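PDB 5IYS: phytoene synthase from Enterococcus hirae, which probably joins two farnesyl diphosphate molecules head to head, in a magnesium-dependent reaction, to give a thirty-carbon hydrocarbon such as dehydrosqualene. Local coordinates for residues Y46-F51 against A104-M109; C52-D57 against R69-Q74; K14-C19 against S93-N98. All coordinates share one frame; numbering follows the deposited sequence.

Contact 1: Y46-F51 against A104-M109; sequences YAVYAF and APFFDM. With FPS (S-[(2E,6E)-3,7,11-trimethyldodeca-2,6,10-trienyl] trihydrogen thiodiphosphate), chain H; FPS (S-[(2E,6E)-3,7,11-trimethyldodeca-2,6,10-trienyl] trihydrogen thiodiphosphate), chain G.
F51 and F106 meet edge to face between helix 39-60 and helix 104-116, with ring centroids 5.1 Å apart and planes at 72°. The F51 side chain starts at CB, which points toward the other helix, and with CG anti to the backbone N (chi1 166°) the ring continues across. CG already lies 4.0 Å from F106 CD2; CD1 is nearer to the same atom, and CE1 comes to 3.6 Å from F106 CD2, so the edge of F106 rests on the F51 face off its centre, toward the rim. CE1 also touches M109 CG, while CZ at the tip sits 3.8 Å from the backbone O of F106. In the all-helical fold of squalene and phytoene synthases these helices wall the isoprenoid cavity, and residues beside the aromatic pair line it. V48 divides its branches: CG2 approaches the F106 edge at CZ, and CG1 packs on the terminal methyl C14 of one farnesyl thiodiphosphate. M109, bent at chi2 and chi3, brings CE to 3.6 Å from C6 of that ligand. The next residue after V48, Y49, touches its C12 with CD2, and Y49 OH donates a very short 2.5 Å hydrogen bond to O1A of the second ligand.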
loop_
_atom_site.group_PDB
_atom_site.type_symbol
_atom_site.label_atom_id
_atom_site.label_comp_id
_atom_site.label_asym_id
_atom_site.label_seq_id
_atom_site.Cartn_x
_atom_site.Cartn_y
_atom_site.Cartn_z
ATOM N N TYR A 46 6.670 -10.287 3.640
ATOM C CA TYR A 46 5.946 -10.250 4.915
ATOM C C TYR A 46 6.691 -9.424 5.961
ATOM O O TYR A 46 6.064 -8.799 6.804
ATOM C CB TYR A 46 5.723 -11.691 5.414
ATOM C CG TYR A 46 5.047 -12.627 4.425
ATOM C CD1 TYR A 46 4.188 -12.153 3.447
ATOM C CD2 TYR A 46 5.172 -14.016 4.572
ATOM C CE1 TYR A 46 3.570 -13.051 2.518
ATOM C CE2 TYR A 46 4.496 -14.897 3.724
ATOM C CZ TYR A 46 3.744 -14.411 2.680
ATOM O OH TYR A 46 3.133 -15.328 1.848
ATOM N N ALA A 47 8.016 -9.540 6.019
ATOM C CA ALA A 47 8.788 -8.722 6.939
ATOM C C ALA A 47 8.559 -7.240 6.649
ATOM O O ALA A 47 8.511 -6.428 7.572
ATOM C CB ALA A 47 10.308 -9.074 6.837
ATOM N N VAL A 48 8.601 -6.867 5.371
ATOM C CA VAL A 48 8.407 -5.460 5.001
ATOM C C VAL A 48 6.996 -5.002 5.338
ATOM O O VAL A 48 6.823 -3.932 5.916
ATOM C CB VAL A 48 8.583 -5.254 3.460
ATOM C CG1 VAL A 48 8.132 -3.834 3.066
ATOM C CG2 VAL A 48 10.045 -5.454 3.122
ATOM N N TYR A 49 6.020 -5.880 5.125
ATOM C CA TYR A 49 4.643 -5.615 5.533
ATOM C C TYR A 49 4.549 -5.327 7.037
ATOM O O TYR A 49 3.906 -4.352 7.463
ATOM C CB TYR A 49 3.741 -6.819 5.222
ATOM C CG TYR A 49 2.295 -6.539 5.568
ATOM C CD1 TYR A 49 1.820 -6.745 6.871
ATOM C CD2 TYR A 49 1.475 -5.869 4.663
ATOM C CE1 TYR A 49 0.531 -6.327 7.221
ATOM C CE2 TYR A 49 0.193 -5.475 4.999
ATOM C CZ TYR A 49 -0.265 -5.706 6.286
ATOM O OH TYR A 49 -1.538 -5.291 6.642
ATOM N N ALA A 50 5.190 -6.184 7.825
ATOM C CA ALA A 50 5.228 -6.017 9.283
ATOM C C ALA A 50 5.762 -4.646 9.713
ATOM O O ALA A 50 5.287 -4.067 10.688
ATOM C CB ALA A 50 6.066 -7.139 9.921
ATOM N N PHE A 51 6.875 -4.227 9.135
ATOM C CA PHE A 51 7.425 -2.912 9.444
ATOM C C PHE A 51 6.394 -1.832 9.114
ATOM O O PHE A 51 6.083 -0.988 9.969
ATOM C CB PHE A 51 8.725 -2.668 8.687
ATOM C CG PHE A 51 9.162 -1.223 8.702
ATOM C CD1 PHE A 51 8.639 -0.328 7.775
ATOM C CD2 PHE A 51 10.042 -0.757 9.678
ATOM C CE1 PHE A 51 9.035 1.022 7.770
ATOM C CE2 PHE A 51 10.459 0.594 9.686
ATOM C CZ PHE A 51 9.911 1.482 8.755
ATOM N N ALA A 104 16.291 4.216 2.558
ATOM C CA ALA A 104 15.635 5.498 2.290
ATOM C C ALA A 104 14.109 5.466 2.243
ATOM O O ALA A 104 13.478 6.306 2.869
ATOM C CB ALA A 104 16.197 6.178 0.999
ATOM N N PRO A 105 13.506 4.441 1.598
ATOM C CA PRO A 105 12.046 4.494 1.544
ATOM C C PRO A 105 11.431 4.120 2.889
ATOM O O PRO A 105 10.300 4.526 3.186
ATOM C CB PRO A 105 11.652 3.499 0.444
ATOM C CG PRO A 105 12.902 2.693 0.129
ATOM C CD PRO A 105 14.102 3.463 0.674
ATOM N N PHE A 106 12.187 3.428 3.728
ATOM C CA PHE A 106 11.680 3.086 5.070
ATOM C C PHE A 106 11.583 4.368 5.901
ATOM O O PHE A 106 10.622 4.565 6.649
ATOM C CB PHE A 106 12.604 2.063 5.771
ATOM C CG PHE A 106 12.541 0.683 5.162
ATOM C CD1 PHE A 106 13.255 0.382 4.010
ATOM C CD2 PHE A 106 11.707 -0.281 5.705
ATOM C CE1 PHE A 106 13.137 -0.880 3.406
ATOM C CE2 PHE A 106 11.638 -1.543 5.153
ATOM C CZ PHE A 106 12.326 -1.828 3.973
ATOM N N PHE A 107 12.559 5.259 5.719
ATOM C CA PHE A 107 12.569 6.547 6.402
ATOM C C PHE A 107 11.397 7.389 5.871
ATOM O O PHE A 107 10.676 8.020 6.632
ATOM C CB PHE A 107 13.906 7.247 6.089
ATOM C CG PHE A 107 15.042 6.856 6.987
ATOM C CD1 PHE A 107 15.050 7.241 8.330
ATOM C CD2 PHE A 107 16.129 6.162 6.486
ATOM C CE1 PHE A 107 16.121 6.900 9.162
ATOM C CE2 PHE A 107 17.240 5.894 7.279
ATOM C CZ PHE A 107 17.217 6.222 8.629
ATOM N N ASP A 108 11.200 7.378 4.555
ATOM C CA ASP A 108 10.068 8.067 3.933
ATOM C C ASP A 108 8.707 7.642 4.509
ATOM O O ASP A 108 7.828 8.475 4.682
ATOM C CB ASP A 108 10.092 7.915 2.395
ATOM C CG ASP A 108 11.242 8.672 1.735
ATOM O OD1 ASP A 108 11.802 9.574 2.407
ATOM O OD2 ASP A 108 11.565 8.420 0.534
ATOM N N MET A 109 8.467 6.340 4.649
ATOM C CA MET A 109 7.270 5.845 5.320
ATOM C C MET A 109 7.068 6.468 6.715
ATOM O O MET A 109 5.965 6.908 7.039
ATOM C CB MET A 109 7.322 4.305 5.403
ATOM C CG MET A 109 6.215 3.610 6.236
ATOM S SD MET A 109 4.563 4.001 5.636
ATOM C CE MET A 109 4.326 2.835 4.281
HETATM C C1 FPS H . -2.888 1.460 4.577
HETATM S S1 FPS H . -3.656 2.954 4.032
HETATM C C2 FPS H . -1.559 1.785 5.215
HETATM C C3 FPS H . -0.471 2.214 4.551
HETATM C C4 FPS H . -0.464 2.526 3.078
HETATM C C5 FPS H . 0.793 2.440 5.349
HETATM C C6 FPS H . 1.458 1.119 5.737
HETATM C C7 FPS H . 1.550 0.187 4.541
HETATM C C8 FPS H . 1.190 -1.101 4.632
HETATM C C10 FPS H . 1.263 -1.925 3.368
HETATM C C9 FPS H . 0.643 -1.673 5.913
HETATM C C11 FPS H . 2.584 -2.640 3.198
HETATM C C12 FPS H . 2.268 -3.695 2.146
HETATM C C13 FPS H . 3.174 -4.551 1.636
HETATM C C14 FPS H . 4.612 -4.574 2.055
HETATM C C15 FPS H . 2.719 -5.518 0.589
HETATM P PA FPS H . -4.792 3.359 5.680
HETATM O O1A FPS H . -3.905 3.546 6.854
HETATM O O2A FPS H . -5.611 4.718 5.412
HETATM O O3A FPS H . -5.948 2.226 5.755
HETATM P PB FPS H . -6.114 1.050 6.818
HETATM O O1B FPS H . -7.404 1.352 7.532
HETATM O O2B FPS H . -4.991 0.975 7.830
HETATM O O3B FPS H . -6.166 -0.239 6.027
HETATM C C1 FPS G . -3.072 -1.161 1.896
HETATM S S1 FPS G . -2.350 -1.970 3.274
HETATM C C2 FPS G . -1.859 -0.793 1.061
HETATM C C3 FPS G . -1.750 0.328 0.328
HETATM C C4 FPS G . -2.879 1.315 0.262
HETATM C C5 FPS G . -0.501 0.620 -0.480
HETATM C C6 FPS G . 0.601 -0.433 -0.373
HETATM C C7 FPS G . 1.586 -0.215 -1.505
HETATM C C8 FPS G . 2.191 -1.237 -2.136
HETATM C C10 FPS G . 3.247 -0.889 -3.163
HETATM C C9 FPS G . 1.916 -2.686 -1.815
HETATM C C11 FPS G . 2.887 -1.549 -4.497
HETATM C C12 FPS G . 4.010 -1.378 -5.506
HETATM C C13 FPS G . 4.993 -2.280 -5.724
HETATM C C14 FPS G . 6.036 -2.012 -6.778
HETATM C C15 FPS G . 5.069 -3.579 -4.965
HETATM P PA FPS G . -3.721 -3.155 4.264
HETATM O O1A FPS G . -3.064 -4.263 4.961
HETATM O O2A FPS G . -4.234 -2.136 5.411
HETATM O O3A FPS G . -5.019 -3.561 3.428
HETATM P PB FPS G . -6.246 -2.498 3.465
HETATM O O1B FPS G . -7.237 -2.870 4.534
HETATM O O2B FPS G . -6.766 -2.527 2.047
HETATM O O3B FPS G . -5.816 -1.081 3.776
#

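Contact 2: C52-D57 against R69-Q74; sequences CRRADD and RQLERQ. With MG (magnesium ion), chain E; MG (magnesium ion), chain F; FPS (S-[(2E,6E)-3,7,11-trimethyldodeca-2,6,10-trienyl] trihydrogen thiodiphosphate), chain H; FPS (S-[(2E,6E)-3,7,11-trimethyldodeca-2,6,10-trienyl] trihydrogen thiodiphosphate), chain G.
A55 and L71 join two neighbouring antiparallel helices, 39-60 and 65-80, whose short segments run at 148°; the first carries a DDxxD sequence, D56, D57 and D60, as in trans-prenyltransferases, and D56 and D60 bind magnesium. L71 CD2 packs on A55 CB at 3.5 Å, while its other branch, CD1, lies against R54 CD. R54 extends past L71 and bends at chi3; its NH1 is salt-bridged to D86 and weakly donates to a water that in turn donates to Q74 OE1, itself held by W89. On the cavity side of helix 39-60, D56 bridges two magnesium ions, OD1 binding one at 2.1 Å and OD2 the other at 2.2 Å. O1A of one farnesyl thiodiphosphate is shared by both metals, O2B reaches the second metal alone, and waters fill further positions. Beside the metals, R53 is bent at chi2 and chi3 to bring NH1 to the diphosphate, where it donates to O2B at 3.2 Å in a nearly straight bond (168°). The same NH1 is salt-bridged to D56 OD2 and D57 OD1, so two carboxylates and the diphosphate together fix the guanidinium. D57 OD1 takes this N-H on its syn side, 3.1 Å from R53 NH1 and 34° out of the carboxylate plane.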
loop_
_atom_site.group_PDB
_atom_site.type_symbol
_atom_site.label_atom_id
_atom_site.label_comp_id
_atom_site.label_asym_id
_atom_site.label_seq_id
_atom_site.Cartn_x
_atom_site.Cartn_y
_atom_site.Cartn_z
ATOM N N CYS A 52 5.797 -1.911 7.924
ATOM C CA CYS A 52 4.798 -0.900 7.530
ATOM C C CYS A 52 3.575 -0.881 8.460
ATOM O O CYS A 52 3.031 0.178 8.820
ATOM C CB CYS A 52 4.344 -1.149 6.094
ATOM S SG CYS A 52 5.653 -0.862 4.868
ATOM N N ARG A 53 3.014 -2.064 8.668
ATOM C CA ARG A 53 1.813 -2.212 9.512
ATOM C C ARG A 53 2.065 -1.657 10.910
ATOM O O ARG A 53 1.207 -0.961 11.471
ATOM C CB ARG A 53 1.406 -3.694 9.576
ATOM C CG ARG A 53 0.071 -4.051 10.254
ATOM C CD ARG A 53 -1.057 -3.019 10.139
ATOM N NE ARG A 53 -1.712 -2.994 8.832
ATOM C CZ ARG A 53 -2.550 -2.046 8.423
ATOM N NH1 ARG A 53 -2.836 -1.001 9.199
ATOM N NH2 ARG A 53 -3.111 -2.148 7.228
ATOM N N ARG A 54 3.264 -1.879 11.440
ATOM C CA ARG A 54 3.586 -1.379 12.787
ATOM C C ARG A 54 3.644 0.143 12.824
ATOM O O ARG A 54 2.995 0.777 13.673
ATOM C CB ARG A 54 4.891 -1.985 13.334
ATOM C CG ARG A 54 5.355 -1.293 14.613
ATOM C CD ARG A 54 6.703 -1.816 15.135
ATOM N NE ARG A 54 6.650 -3.236 15.452
ATOM C CZ ARG A 54 7.713 -3.967 15.776
ATOM N NH1 ARG A 54 8.912 -3.403 15.926
ATOM N NH2 ARG A 54 7.550 -5.259 16.013
ATOM N N ALA A 55 4.281 0.745 11.814
ATOM C CA ALA A 55 4.396 2.201 11.756
ATOM C C ALA A 55 3.015 2.829 11.631
ATOM O O ALA A 55 2.737 3.890 12.202
ATOM C CB ALA A 55 5.270 2.634 10.584
ATOM N N ASP A 56 2.158 2.207 10.838
ATOM C CA ASP A 56 0.850 2.786 10.544
ATOM C C ASP A 56 -0.155 2.648 11.695
ATOM O O ASP A 56 -1.042 3.497 11.890
ATOM C CB ASP A 56 0.267 2.142 9.295
ATOM C CG ASP A 56 -1.110 2.691 8.947
ATOM O OD1 ASP A 56 -1.205 3.733 8.251
ATOM O OD2 ASP A 56 -2.094 2.050 9.359
ATOM N N ASP A 57 -0.085 1.522 12.392
ATOM C CA ASP A 57 -1.019 1.262 13.481
ATOM C C ASP A 57 -0.679 2.196 14.631
ATOM O O ASP A 57 -1.571 2.798 15.239
ATOM C CB ASP A 57 -0.889 -0.182 13.942
ATOM C CG ASP A 57 -1.704 -1.121 13.092
ATOM O OD1 ASP A 57 -2.454 -0.619 12.226
ATOM O OD2 ASP A 57 -1.580 -2.347 13.286
ATOM N N ARG A 69 8.408 7.530 17.318
ATOM C CA ARG A 69 9.797 7.915 17.608
ATOM C C ARG A 69 10.753 6.762 17.910
ATOM O O ARG A 69 11.920 6.797 17.516
ATOM C CB ARG A 69 9.862 8.927 18.761
ATOM C CG ARG A 69 9.535 10.355 18.323
ATOM C CD ARG A 69 9.791 11.393 19.419
ATOM N NE ARG A 69 8.951 11.211 20.600
ATOM C CZ ARG A 69 7.741 11.744 20.757
ATOM N NH1 ARG A 69 7.208 12.501 19.806
ATOM N NH2 ARG A 69 7.062 11.526 21.875
ATOM N N GLN A 70 10.325 5.839 18.765
ATOM C CA GLN A 70 11.120 4.651 19.040
ATOM C C GLN A 70 11.425 3.869 17.755
ATOM O O GLN A 70 12.485 3.263 17.623
ATOM C CB GLN A 70 10.369 3.709 19.973
ATOM C CG GLN A 70 11.144 2.412 20.141
ATOM C CD GLN A 70 10.440 1.374 20.991
ATOM O OE1 GLN A 70 9.212 1.390 21.130
ATOM N NE2 GLN A 70 11.219 0.431 21.533
ATOM N N LEU A 71 10.412 3.746 16.907
ATOM C CA LEU A 71 10.538 3.035 15.640
ATOM C C LEU A 71 11.561 3.767 14.774
ATOM O O LEU A 71 12.381 3.137 14.111
ATOM C CB LEU A 71 9.169 2.917 14.941
ATOM C CG LEU A 71 9.106 2.103 13.652
ATOM C CD1 LEU A 71 9.648 0.707 13.925
ATOM C CD2 LEU A 71 7.692 1.994 13.092
ATOM N N GLU A 72 11.561 5.093 14.830
ATOM C CA GLU A 72 12.511 5.875 14.028
ATOM C C GLU A 72 13.927 5.662 14.548
ATOM O O GLU A 72 14.881 5.639 13.774
ATOM C CB GLU A 72 12.194 7.379 14.081
ATOM C CG GLU A 72 10.846 7.815 13.481
ATOM C CD GLU A 72 10.373 9.204 13.943
ATOM O OE1 GLU A 72 11.193 10.151 13.963
ATOM O OE2 GLU A 72 9.168 9.373 14.256
ATOM N N ARG A 73 14.068 5.506 15.862
ATOM C CA ARG A 73 15.388 5.307 16.437
ATOM C C ARG A 73 15.949 3.943 16.065
ATOM O O ARG A 73 17.154 3.803 15.875
ATOM C CB ARG A 73 15.336 5.408 17.964
ATOM C CG ARG A 73 16.640 4.966 18.626
ATOM C CD ARG A 73 16.617 5.161 20.140
ATOM N NE ARG A 73 15.971 4.058 20.856
ATOM C CZ ARG A 73 14.892 4.188 21.629
ATOM N NH1 ARG A 73 14.300 5.369 21.766
ATOM N NH2 ARG A 73 14.402 3.137 22.274
ATOM N N GLN A 74 15.080 2.936 16.039
ATOM C CA GLN A 74 15.469 1.602 15.599
ATOM C C GLN A 74 15.926 1.582 14.137
ATOM O O GLN A 74 16.927 0.953 13.794
ATOM C CB GLN A 74 14.298 0.655 15.791
ATOM C CG GLN A 74 14.051 0.402 17.253
ATOM C CD GLN A 74 12.817 -0.423 17.473
ATOM O OE1 GLN A 74 11.898 -0.416 16.663
ATOM N NE2 GLN A 74 12.749 -1.081 18.629
HETATM MG MG MG E . -2.502 5.252 7.625
HETATM MG MG MG F . -4.161 2.769 8.944
HETATM C C1 FPS H . -2.888 1.460 4.577
HETATM S S1 FPS H . -3.656 2.954 4.032
HETATM C C2 FPS H . -1.559 1.785 5.215
HETATM C C3 FPS H . -0.471 2.214 4.551
HETATM C C4 FPS H . -0.464 2.526 3.078
HETATM C C5 FPS H . 0.793 2.440 5.349
HETATM C C6 FPS H . 1.458 1.119 5.737
HETATM C C7 FPS H . 1.550 0.187 4.541
HETATM C C8 FPS H . 1.190 -1.101 4.632
HETATM C C10 FPS H . 1.263 -1.925 3.368
HETATM C C9 FPS H . 0.643 -1.673 5.913
HETATM C C11 FPS H . 2.584 -2.640 3.198
HETATM C C12 FPS H . 2.268 -3.695 2.146
HETATM C C13 FPS H . 3.174 -4.551 1.636
HETATM C C14 FPS H . 4.612 -4.574 2.055
HETATM C C15 FPS H . 2.719 -5.518 0.589
HETATM P PA FPS H . -4.792 3.359 5.680
HETATM O O1A FPS H . -3.905 3.546 6.854
HETATM O O2A FPS H . -5.611 4.718 5.412
HETATM O O3A FPS H . -5.948 2.226 5.755
HETATM P PB FPS H . -6.114 1.050 6.818
HETATM O O1B FPS H . -7.404 1.352 7.532
HETATM O O2B FPS H . -4.991 0.975 7.830
HETATM O O3B FPS H . -6.166 -0.239 6.027
HETATM C C1 FPS G . -3.072 -1.161 1.896
HETATM S S1 FPS G . -2.350 -1.970 3.274
HETATM C C2 FPS G . -1.859 -0.793 1.061
HETATM C C3 FPS G . -1.750 0.328 0.328
HETATM C C4 FPS G . -2.879 1.315 0.262
HETATM C C5 FPS G . -0.501 0.620 -0.480
HETATM C C6 FPS G . 0.601 -0.433 -0.373
HETATM C C7 FPS G . 1.586 -0.215 -1.505
HETATM C C8 FPS G . 2.191 -1.237 -2.136
HETATM C C10 FPS G . 3.247 -0.889 -3.163
HETATM C C9 FPS G . 1.916 -2.686 -1.815
HETATM C C11 FPS G . 2.887 -1.549 -4.497
HETATM C C12 FPS G . 4.010 -1.378 -5.506
HETATM C C13 FPS G . 4.993 -2.280 -5.724
HETATM C C14 FPS G . 6.036 -2.012 -6.778
HETATM C C15 FPS G . 5.069 -3.579 -4.965
HETATM P PA FPS G . -3.721 -3.155 4.264
HETATM O O1A FPS G . -3.064 -4.263 4.961
HETATM O O2A FPS G . -4.234 -2.136 5.411
HETATM O O3A FPS G . -5.019 -3.561 3.428
HETATM P PB FPS G . -6.246 -2.498 3.465
HETATM O O1B FPS G . -7.237 -2.870 4.534
HETATM O O2B FPS G . -6.766 -2.527 2.047
HETATM O O3B FPS G . -5.816 -1.081 3.776
HETATM O O HOH W 1 9.414 -0.804 17.319
HETATM O O HOH W 2 -4.171 1.887 10.820
HETATM O O HOH W 3 -4.221 6.766 7.101
HETATM O O HOH W 4 -1.443 5.352 5.554
HETATM O O HOH W 5 -1.199 6.726 8.556
HETATM O O HOH W 6 -6.406 3.278 9.192
#

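Contact 3: K14-C19 against S93-N98; sequences KDFAYC and SVVFDN
The backbones of helices 13-26 and 87-98 stay well apart here, the nearest CA atoms being those of F16 and V94 at 9.7 Å, and the F16 side chain spans most of that distance. With CG anti to the carbonyl carbon and beside the backbone N (chi1 -81°), the F16 ring reaches out and presents its far edge to two consecutive valines. CZ lies 3.9 Å from V94 CB, and CE2 is 4.0 Å from V94 CG1, so that one valine meets adjacent atoms of the rim. On the other side of CZ, CE1 approaches V95 CG2 at 4.2 Å, a looser touch. Both valines are therefore met near the plane of the ring, while F9 of the short helix 8-11 stacks on F16. This is a buried apolar junction in the helical bundle, away from the metal and ligand sites, where the N-terminal helices are joined to helix 87-98; F16 also touches Q43 of helix 39-60, and V95 touches S44 there. A polar link accompanies it, since D15, one residue before F16, forms a salt bridge with R90 on helix 87-98. V94 faces helix 13-26 and has CG1 anti to its own N (chi1 175°), which lays that methyl alongside CE2 and CZ of F16.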
loop_
_atom_site.group_PDB
_atom_site.type_symbol
_atom_site.label_atom_id
_atom_site.label_comp_id
_atom_site.label_asym_id
_atom_site.label_seq_id
_atom_site.Cartn_x
_atom_site.Cartn_y
_atom_site.Cartn_z
ATOM N N LYS A 14 11.321 -18.279 13.359
ATOM C CA LYS A 14 10.285 -17.698 14.207
ATOM C C LYS A 14 10.022 -16.232 13.912
ATOM O O LYS A 14 8.901 -15.760 14.039
ATOM C CB LYS A 14 10.612 -17.863 15.688
ATOM C CG LYS A 14 10.385 -19.308 16.207
ATOM C CD LYS A 14 10.631 -19.385 17.721
ATOM C CE LYS A 14 11.248 -20.721 18.120
ATOM N NZ LYS A 14 10.259 -21.845 18.107
ATOM N N ASP A 15 11.075 -15.474 13.639
ATOM C CA ASP A 15 10.884 -14.078 13.262
ATOM C C ASP A 15 10.094 -13.928 11.962
ATOM O O ASP A 15 9.191 -13.101 11.886
ATOM C CB ASP A 15 12.227 -13.333 13.215
ATOM C CG ASP A 15 12.973 -13.429 14.543
ATOM O OD1 ASP A 15 12.320 -13.403 15.611
ATOM O OD2 ASP A 15 14.192 -13.661 14.526
ATOM N N PHE A 16 10.428 -14.714 10.941
ATOM C CA PHE A 16 9.640 -14.696 9.707
ATOM C C PHE A 16 8.221 -15.197 9.937
ATOM O O PHE A 16 7.274 -14.630 9.413
ATOM C CB PHE A 16 10.328 -15.512 8.615
ATOM C CG PHE A 16 11.425 -14.749 7.927
ATOM C CD1 PHE A 16 11.123 -13.569 7.261
ATOM C CD2 PHE A 16 12.761 -15.094 8.125
ATOM C CE1 PHE A 16 12.132 -12.848 6.622
ATOM C CE2 PHE A 16 13.798 -14.303 7.566
ATOM C CZ PHE A 16 13.478 -13.149 6.876
ATOM N N ALA A 17 8.059 -16.161 10.842
ATOM C CA ALA A 17 6.698 -16.625 11.204
ATOM C C ALA A 17 5.925 -15.514 11.881
ATOM O O ALA A 17 4.744 -15.300 11.590
ATOM C CB ALA A 17 6.732 -17.878 12.092
ATOM N N TYR A 18 6.604 -14.759 12.741
ATOM C CA TYR A 18 5.971 -13.619 13.372
ATOM C C TYR A 18 5.406 -12.643 12.340
ATOM O O TYR A 18 4.258 -12.182 12.438
ATOM C CB TYR A 18 6.966 -12.927 14.298
ATOM C CG TYR A 18 6.461 -11.637 14.875
ATOM C CD1 TYR A 18 5.827 -11.609 16.117
ATOM C CD2 TYR A 18 6.670 -10.441 14.219
ATOM C CE1 TYR A 18 5.394 -10.418 16.663
ATOM C CE2 TYR A 18 6.243 -9.245 14.755
ATOM C CZ TYR A 18 5.622 -9.239 15.982
ATOM O OH TYR A 18 5.198 -8.027 16.486
ATOM N N CYS A 19 6.253 -12.260 11.382
ATOM C CA CYS A 19 5.799 -11.417 10.277
ATOM C C CYS A 19 4.697 -12.032 9.407
ATOM O O CYS A 19 3.751 -11.342 9.038
ATOM C CB CYS A 19 6.996 -10.978 9.414
ATOM S SG CYS A 19 8.315 -10.137 10.346
ATOM N N SER A 93 16.818 -7.641 8.790
ATOM C CA SER A 93 18.261 -7.790 8.609
ATOM C C SER A 93 18.603 -8.906 7.623
ATOM O O SER A 93 19.525 -8.784 6.809
ATOM C CB SER A 93 18.941 -8.092 9.946
ATOM O OG SER A 93 20.349 -7.993 9.802
ATOM N N VAL A 94 17.915 -10.038 7.715
ATOM C CA VAL A 94 18.101 -11.094 6.706
ATOM C C VAL A 94 17.753 -10.693 5.273
ATOM O O VAL A 94 18.489 -10.984 4.313
ATOM C CB VAL A 94 17.288 -12.367 7.080
ATOM C CG1 VAL A 94 17.393 -13.399 5.961
ATOM C CG2 VAL A 94 17.777 -12.954 8.384
ATOM N N VAL A 95 16.650 -9.957 5.121
ATOM C CA VAL A 95 16.290 -9.452 3.807
ATOM C C VAL A 95 17.359 -8.498 3.268
ATOM O O VAL A 95 17.761 -8.605 2.102
ATOM C CB VAL A 95 14.882 -8.790 3.819
ATOM C CG1 VAL A 95 14.486 -8.398 2.412
ATOM C CG2 VAL A 95 13.806 -9.769 4.393
ATOM N N PHE A 96 17.771 -7.540 4.099
ATOM C CA PHE A 96 18.831 -6.592 3.726
ATOM C C PHE A 96 20.180 -7.283 3.469
ATOM O O PHE A 96 20.924 -6.866 2.574
ATOM C CB PHE A 96 19.038 -5.523 4.805
ATOM C CG PHE A 96 18.168 -4.290 4.631
ATOM C CD1 PHE A 96 16.795 -4.378 4.791
ATOM C CD2 PHE A 96 18.718 -3.076 4.202
ATOM C CE1 PHE A 96 15.970 -3.259 4.687
ATOM C CE2 PHE A 96 17.889 -1.934 3.999
ATOM C CZ PHE A 96 16.513 -2.036 4.246
ATOM N N ASP A 97 20.434 -8.413 4.122
ATOM C CA ASP A 97 21.622 -9.218 3.810
ATOM C C ASP A 97 21.560 -9.883 2.440
ATOM O O ASP A 97 22.619 -10.190 1.844
ATOM C CB ASP A 97 21.836 -10.330 4.836
ATOM C CG ASP A 97 22.468 -9.841 6.126
ATOM O OD1 ASP A 97 22.862 -8.654 6.231
ATOM O OD2 ASP A 97 22.541 -10.667 7.061
ATOM N N ASN A 98 20.347 -10.267 2.046
ATOM C CA ASN A 98 20.146 -11.131 0.880
ATOM C C ASN A 98 19.853 -10.392 -0.416
ATOM O O ASN A 98 19.968 -10.973 -1.490
ATOM C CB ASN A 98 19.012 -12.143 1.124
ATOM C CG ASN A 98 19.384 -13.247 2.132
ATOM O OD1 ASN A 98 20.537 -13.419 2.527
ATOM N ND2 ASN A 98 18.365 -13.970 2.593
#

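Overall arrangement
Helix 39-60 supplies the first segments of contacts 1 and 2, whose centres lie 9 Å apart and which meet where M109 CE packs on C52 SG at 4.0 Å. It carries the ligand-lining V48 and Y49 and, about two turns on, the metal ligand D56, so one helix links the isoprenoid pocket of contact 1 to the diphosphate and magnesium ions of contact 2. Contact 3, about 13 Å from contact 1 and 17 Å from contact 2 between centres, joins helix 13-26 to helix 87-98 farther from these sites; C19 packs on A47 and A50, and F96 on F106. Along the chain, contact 2 falls within the spans of both others, while contacts 1 and 3 interleave.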